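Local atomic coordinates of DNA mismatch repair protein PMS1 (PDB entry 3H4L), a protein that binds an ATP analogue, and probably hydrolyses ATP, through its N-terminal GHKL-type domain in yeast DNA mismatch repair. Residues F86-V89 with A90-Q93; Q160-F163 with S164-F167; I347-F350 with K351-S355. One frame throughout, in Å; residues are numbered along the deposited sequence.

How the contacts relate
The three contacts follow one another along the chain, and none touches another. Contact 1 (86-93) caps the short helix 89-92 in the GHKL ATPase region. Contact 2 (160-167) links helix 157-164 to helix 167-184. Contact 3 (347-355) lies on helix 343-362, in the range of the mismatch repair C-terminal family. The centres of contacts 1 and 2 are about 42 Å apart, as are those of contacts 2 and 3; contacts 1 and 3 are about 51 Å apart. The side chain of Q93 is about 12 Å from a bound ANP. The side chain of F167 is about 9 Å from a bound ANP, but this must be a different molecule.

Contact 1: F86-V89 with A90-Q93; sequences FQDV and AKVQ
D88 caps the start of helix 89-92 through K91. Three hydrogen bonds join the segments. K91 N donates to D88 OD1 at 3.0 Å, and it meets the oxygen from above the carboxylate plane, 57° out of it. The chi1 of D88 (-154°) sets CG anti to the backbone N, beside the carbonyl carbon. The carboxylate thus stands beside the first helical turn. The cap also brings D88 CG to 3.3 Å from K91 CB. The lysine chain then bends at chi2 and carries NZ away. The other two bonds are between backbones. V92 N reaches D88 O at 3.2 Å and is almost straight (174°). Q93 N reaches V89 O, also at 3.2 Å.

The apolar part of the contact is small. V92 is buried and has F86 as its neighbour, but the detailed fit of the two side chains is doubtful.

A methyl group also meets an amide by van der Waals contact. V89 and Q93 lie side by side, with V89 CG1 3.5 Å from Q93 NE2. Both also touch I83 of helix 80-83. The amide oxygen of Q93, OE1, is hydrogen-bonded to H78.

This is an aspartate N-cap on a single short helical turn. The stretch lies between the nucleotide-pocket residues L74 and R98, consistent with the ATP lid of GHKL ATPases.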
loop_
_atom_site.group_PDB
_atom_site.type_symbol
_atom_site.label_atom_id
_atom_site.label_comp_id
_atom_site.label_asym_id
_atom_site.label_seq_id
_atom_site.Cartn_x
_atom_site.Cartn_y
_atom_site.Cartn_z
ATOM N N PHE B 86 -30.514 -30.162 -21.693
ATOM C CA PHE B 86 -31.537 -29.287 -21.126
ATOM C C PHE B 86 -32.736 -29.222 -22.071
ATOM O O PHE B 86 -32.583 -29.271 -23.299
ATOM C CB PHE B 86 -30.991 -27.866 -20.894
ATOM C CG PHE B 86 -30.129 -27.727 -19.662
ATOM C CD1 PHE B 86 -28.791 -28.103 -19.680
ATOM C CD2 PHE B 86 -30.664 -27.219 -18.480
ATOM C CE1 PHE B 86 -28.001 -27.973 -18.542
ATOM C CE2 PHE B 86 -29.881 -27.084 -17.335
ATOM C CZ PHE B 86 -28.549 -27.462 -17.365
ATOM N N GLN B 87 -33.932 -29.117 -21.501
ATOM C CA GLN B 87 -35.127 -29.036 -22.324
ATOM C C GLN B 87 -35.102 -27.726 -23.094
ATOM O O GLN B 87 -35.156 -27.715 -24.328
ATOM C CB GLN B 87 -36.381 -29.108 -21.459
ATOM C CG GLN B 87 -36.475 -30.374 -20.640
ATOM C CD GLN B 87 -37.905 -30.716 -20.297
ATOM O OE1 GLN B 87 -38.686 -29.842 -19.906
ATOM N NE2 GLN B 87 -38.260 -31.993 -20.437
ATOM N N ASP B 88 -35.011 -26.619 -22.365
ATOM C CA ASP B 88 -34.963 -25.325 -23.018
ATOM C C ASP B 88 -33.508 -24.908 -23.195
ATOM O O ASP B 88 -32.924 -24.242 -22.334
ATOM C CB ASP B 88 -35.712 -24.271 -22.209
ATOM C CG ASP B 88 -36.222 -23.140 -23.082
ATOM O OD1 ASP B 88 -35.498 -22.755 -24.028
ATOM O OD2 ASP B 88 -37.339 -22.637 -22.827
ATOM N N VAL B 89 -32.930 -25.320 -24.318
ATOM C CA VAL B 89 -31.545 -25.003 -24.635
ATOM C C VAL B 89 -31.379 -23.497 -24.811
ATOM O O VAL B 89 -30.406 -22.913 -24.324
ATOM C CB VAL B 89 -31.094 -25.734 -25.926
ATOM C CG1 VAL B 89 -29.705 -25.274 -26.335
ATOM C CG2 VAL B 89 -31.098 -27.240 -25.693
ATOM N N ALA B 90 -32.335 -22.874 -25.499
ATOM C CA ALA B 90 -32.302 -21.426 -25.733
ATOM C C ALA B 90 -32.220 -20.659 -24.416
ATOM O O ALA B 90 -31.412 -19.738 -24.269
ATOM C CB ALA B 90 -33.546 -20.986 -26.511
ATOM N N LYS B 91 -33.065 -21.060 -23.470
ATOM C CA LYS B 91 -33.151 -20.459 -22.143
ATOM C C LYS B 91 -31.844 -20.546 -21.337
ATOM O O LYS B 91 -31.284 -19.514 -20.959
ATOM C CB LYS B 91 -34.294 -21.129 -21.373
ATOM C CG LYS B 91 -34.548 -20.609 -19.969
ATOM C CD LYS B 91 -35.212 -19.239 -19.967
ATOM C CE LYS B 91 -35.599 -18.847 -18.541
ATOM N NZ LYS B 91 -36.142 -17.463 -18.430
ATOM N N VAL B 92 -31.359 -21.761 -21.075
ATOM C CA VAL B 92 -30.125 -21.922 -20.304
ATOM C C VAL B 92 -28.948 -21.137 -20.857
ATOM O O VAL B 92 -28.133 -20.633 -20.093
ATOM C CB VAL B 92 -29.671 -23.404 -20.180
ATOM C CG1 VAL B 92 -30.543 -24.129 -19.190
ATOM C CG2 VAL B 92 -29.712 -24.094 -21.534
ATOM N N GLN B 93 -28.853 -21.031 -22.178
ATOM C CA GLN B 93 -27.745 -20.305 -22.788
ATOM C C GLN B 93 -27.834 -18.784 -22.661
ATOM O O GLN B 93 -27.059 -18.063 -23.288
ATOM C CB GLN B 93 -27.574 -20.728 -24.257
ATOM C CG GLN B 93 -26.553 -21.856 -24.430
ATOM C CD GLN B 93 -26.623 -22.550 -25.781
ATOM O OE1 GLN B 93 -25.694 -23.263 -26.169
ATOM N NE2 GLN B 93 -27.728 -22.362 -26.495
#

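Contact 2: Q160-F163 with S164-F167; sequences QKEF and SKTF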
loop_
_atom_site.group_PDB
_atom_site.type_symbol
_atom_site.label_atom_id
_atom_site.label_comp_id
_atom_site.label_asym_id
_atom_site.label_seq_id
_atom_site.Cartn_x
_atom_site.Cartn_y
_atom_site.Cartn_z
ATOM N N GLN B 160 2.806 -21.513 -9.438
ATOM C CA GLN B 160 2.655 -20.955 -8.099
ATOM C C GLN B 160 4.027 -20.646 -7.519
ATOM O O GLN B 160 4.264 -19.562 -7.002
ATOM C CB GLN B 160 1.916 -21.945 -7.197
ATOM C CG GLN B 160 1.946 -21.610 -5.725
ATOM C CD GLN B 160 1.365 -22.730 -4.880
ATOM O OE1 GLN B 160 0.173 -22.741 -4.568
ATOM N NE2 GLN B 160 2.207 -23.693 -4.520
ATOM N N LYS B 161 4.935 -21.604 -7.621
ATOM C CA LYS B 161 6.285 -21.428 -7.101
ATOM C C LYS B 161 6.944 -20.200 -7.715
ATOM O O LYS B 161 7.567 -19.413 -7.009
ATOM C CB LYS B 161 7.122 -22.677 -7.390
ATOM C CG LYS B 161 8.472 -22.720 -6.693
ATOM C CD LYS B 161 9.205 -24.019 -7.032
ATOM C CE LYS B 161 10.598 -24.076 -6.415
ATOM N NZ LYS B 161 11.334 -25.298 -6.858
ATOM N N GLU B 162 6.804 -20.037 -9.027
ATOM C CA GLU B 162 7.383 -18.887 -9.720
ATOM C C GLU B 162 6.780 -17.587 -9.203
ATOM O O GLU B 162 7.462 -16.564 -9.129
ATOM C CB GLU B 162 7.134 -18.989 -11.228
ATOM C CG GLU B 162 8.372 -19.307 -12.042
ATOM C CD GLU B 162 9.421 -18.207 -11.977
ATOM O OE1 GLU B 162 9.137 -17.073 -12.427
ATOM O OE2 GLU B 162 10.534 -18.477 -11.478
ATOM N N PHE B 163 5.494 -17.636 -8.855
ATOM C CA PHE B 163 4.781 -16.470 -8.339
ATOM C C PHE B 163 5.395 -15.999 -7.028
ATOM O O PHE B 163 5.504 -14.805 -6.785
ATOM C CB PHE B 163 3.293 -16.810 -8.147
ATOM C CG PHE B 163 2.434 -15.637 -7.738
ATOM C CD1 PHE B 163 2.762 -14.334 -8.116
ATOM C CD2 PHE B 163 1.271 -15.845 -7.001
ATOM C CE1 PHE B 163 1.948 -13.257 -7.768
ATOM C CE2 PHE B 163 0.444 -14.773 -6.646
ATOM C CZ PHE B 163 0.787 -13.475 -7.032
ATOM N N SER B 164 5.810 -16.942 -6.193
ATOM C CA SER B 164 6.410 -16.596 -4.916
ATOM C C SER B 164 7.771 -15.937 -5.060
ATOM O O SER B 164 8.091 -15.024 -4.302
ATOM C CB SER B 164 6.535 -17.832 -4.036
ATOM O OG SER B 164 5.259 -18.399 -3.852
ATOM N N LYS B 165 8.586 -16.377 -6.011
ATOM C CA LYS B 165 9.884 -15.739 -6.147
ATOM C C LYS B 165 9.864 -14.523 -7.066
ATOM O O LYS B 165 10.911 -13.935 -7.353
ATOM C CB LYS B 165 10.964 -16.740 -6.589
ATOM C CG LYS B 165 10.623 -17.626 -7.752
ATOM C CD LYS B 165 11.733 -18.644 -7.960
ATOM C CE LYS B 165 11.335 -19.751 -8.952
ATOM N NZ LYS B 165 10.204 -20.629 -8.498
ATOM N N THR B 166 8.675 -14.126 -7.513
ATOM C CA THR B 166 8.567 -12.955 -8.373
ATOM C C THR B 166 7.370 -12.091 -8.005
ATOM O O THR B 166 7.040 -11.159 -8.731
ATOM C CB THR B 166 8.421 -13.340 -9.859
ATOM O OG1 THR B 166 7.281 -14.186 -10.020
ATOM C CG2 THR B 166 9.646 -14.060 -10.351
ATOM N N PHE B 167 6.732 -12.375 -6.874
ATOM C CA PHE B 167 5.547 -11.613 -6.496
ATOM C C PHE B 167 5.712 -10.106 -6.445
ATOM O O PHE B 167 4.780 -9.374 -6.793
ATOM C CB PHE B 167 4.960 -12.114 -5.171
ATOM C CG PHE B 167 5.728 -11.706 -3.950
ATOM C CD1 PHE B 167 6.923 -12.330 -3.614
ATOM C CD2 PHE B 167 5.220 -10.731 -3.099
ATOM C CE1 PHE B 167 7.600 -11.996 -2.437
ATOM C CE2 PHE B 167 5.887 -10.386 -1.919
ATOM C CZ PHE B 167 7.077 -11.018 -1.586
#
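S164 N donates to Q160 O at 3.1 Å, as expected in the last turn of helix 157-164. The same N-H also leans weakly on K161 O. The backbone bonds then fade: K165 N to K161 O is long and weak at 3.4 Å, and T166 N to F163 O is weak as well. The helical backbone is lost at K165. T166 stands at the N-cap of the next helix, 167-184, but makes no capping bond with its side chain.

Instead, T166 OG1 turns back and donates to E162 O. The bond is short at 2.5 Å and comes from above the carbonyl plane, 35° out of it. A chi1 of 57° puts OG1 between the backbone N and the carbonyl carbon. K165 bends at chi4 and folds its end back over the previous turn. The carboxylate of E162 lies beside K165 CE, and K165 NZ reaches E162 OE2 only as a long salt bridge of 3.7 Å. K165 NZ also lies 3.3 Å from K161 CG. The side chains of F163 and F167 cross at about a right angle, with F163 CE1 4.1 Å from F167 CB. Both side chains also touch L54.

K161 NZ and K165 NZ are 5.1 Å apart. The carboxylate of E162 probably offsets part of this like charge, but its long bridge suggests a modest pull at an exposed surface.

Contact 3: I347-F350 with K351-S355; sequences IDIF and KTTLS
T353 gives I349 O two donors. OG1 approaches at 2.6 Å and the backbone N at 3.1 Å, from opposite faces of the carbonyl plane. A chi1 of -70° sets OG1 beside its own backbone N and anti to the carbonyl carbon, which lets the hydroxyl reach back one turn. The hydroxyl hydrogen is used within the helix. Such a bond to the carbonyl four residues back is common for serine and threonine in helices.

The other carbonyls of the first segment are met by regular helical bonds. I347 O accepts from K351 N, and D348 O from T352 N. F350 O accepts from L354 N at 2.7 Å. S355 N donates to K351 O. The charged ends are held less firmly. D348 OD1 and K351 NZ are 4.3 Å apart, beyond a salt bridge. K351 NZ has a weak, long ion pair with E303.

F350 and L354 add an apolar contact, side by side and pointing the same way. L354 CB sits over one face of the F350 ring, and L354 CD2 is 4.0 Å from CZ of F350.

Helix 343-362 packs here against helix 295-306 and strand 229-237, with loop residues L238 and F241 beside I349. I347, F350 and K351 touch the helix. I349, F350 and T353 touch L236 of the strand, an outermost one of the four-stranded sheet within this chain.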
loop_
_atom_site.group_PDB
_atom_site.type_symbol
_atom_site.label_atom_id
_atom_site.label_comp_id
_atom_site.label_asym_id
_atom_site.label_seq_id
_atom_site.Cartn_x
_atom_site.Cartn_y
_atom_site.Cartn_z
ATOM N N ILE B 347 -2.426 6.257 -38.613
ATOM C CA ILE B 347 -1.043 6.337 -38.176
ATOM C C ILE B 347 -0.297 7.525 -38.794
ATOM O O ILE B 347 0.525 8.161 -38.134
ATOM C CB ILE B 347 -0.293 5.030 -38.523
ATOM C CG1 ILE B 347 -1.014 3.836 -37.878
ATOM C CG2 ILE B 347 1.152 5.108 -38.034
ATOM C CD1 ILE B 347 -0.508 2.467 -38.328
ATOM N N ASP B 348 -0.594 7.832 -40.053
ATOM C CA ASP B 348 0.072 8.932 -40.746
ATOM C C ASP B 348 -0.458 10.316 -40.392
ATOM O O ASP B 348 0.315 11.268 -40.239
ATOM C CB ASP B 348 -0.014 8.721 -42.260
ATOM C CG ASP B 348 0.785 7.519 -42.720
ATOM O OD1 ASP B 348 2.032 7.557 -42.597
ATOM O OD2 ASP B 348 0.168 6.537 -43.190
ATOM N N ILE B 349 -1.775 10.432 -40.274
ATOM C CA ILE B 349 -2.380 11.710 -39.930
ATOM C C ILE B 349 -2.046 12.057 -38.483
ATOM O O ILE B 349 -1.946 13.227 -38.122
ATOM C CB ILE B 349 -3.911 11.675 -40.142
ATOM C CG1 ILE B 349 -4.207 11.617 -41.647
ATOM C CG2 ILE B 349 -4.567 12.888 -39.495
ATOM C CD1 ILE B 349 -5.666 11.800 -42.009
ATOM N N PHE B 350 -1.857 11.029 -37.665
ATOM C CA PHE B 350 -1.511 11.232 -36.268
ATOM C C PHE B 350 -0.048 11.672 -36.172
ATOM O O PHE B 350 0.279 12.663 -35.511
ATOM C CB PHE B 350 -1.705 9.932 -35.476
ATOM C CG PHE B 350 -1.300 10.042 -34.031
ATOM C CD1 PHE B 350 -2.085 10.751 -33.125
ATOM C CD2 PHE B 350 -0.099 9.494 -33.589
ATOM C CE1 PHE B 350 -1.675 10.916 -31.804
ATOM C CE2 PHE B 350 0.323 9.654 -32.267
ATOM C CZ PHE B 350 -0.465 10.366 -31.373
ATOM N N LYS B 351 0.824 10.926 -36.845
ATOM C CA LYS B 351 2.253 11.206 -36.829
ATOM C C LYS B 351 2.555 12.663 -37.147
ATOM O O LYS B 351 3.321 13.305 -36.435
ATOM C CB LYS B 351 2.981 10.296 -37.821
ATOM C CG LYS B 351 4.502 10.373 -37.738
ATOM C CD LYS B 351 5.178 9.577 -38.862
ATOM C CE LYS B 351 4.784 8.097 -38.841
ATOM N NZ LYS B 351 5.442 7.298 -39.925
ATOM N N THR B 352 1.947 13.194 -38.201
ATOM C CA THR B 352 2.201 14.583 -38.566
ATOM C C THR B 352 1.459 15.552 -37.647
ATOM O O THR B 352 1.969 16.628 -37.344
ATOM C CB THR B 352 1.803 14.874 -40.044
ATOM O OG1 THR B 352 0.381 15.037 -40.153
ATOM C CG2 THR B 352 2.249 13.724 -40.946
ATOM N N THR B 353 0.261 15.164 -37.206
ATOM C CA THR B 353 -0.551 16.007 -36.321
ATOM C C THR B 353 0.125 16.205 -34.969
ATOM O O THR B 353 0.073 17.294 -34.390
ATOM C CB THR B 353 -1.959 15.409 -36.075
ATOM O OG1 THR B 353 -2.744 15.496 -37.272
ATOM C CG2 THR B 353 -2.669 16.171 -34.967
ATOM N N LEU B 354 0.751 15.147 -34.465
ATOM C CA LEU B 354 1.445 15.226 -33.191
ATOM C C LEU B 354 2.728 16.019 -33.410
ATOM O O LEU B 354 3.012 16.977 -32.692
ATOM C CB LEU B 354 1.777 13.822 -32.670
ATOM C CG LEU B 354 2.509 13.812 -31.326
ATOM C CD1 LEU B 354 1.583 14.366 -30.255
ATOM C CD2 LEU B 354 2.953 12.404 -30.975
ATOM N N SER B 355 3.492 15.611 -34.419
ATOM C CA SER B 355 4.746 16.270 -34.761
ATOM C C SER B 355 4.556 17.783 -34.795
ATOM O O SER B 355 5.268 18.528 -34.120
ATOM C CB SER B 355 5.238 15.783 -36.130
ATOM O OG SER B 355 6.493 16.360 -36.460
#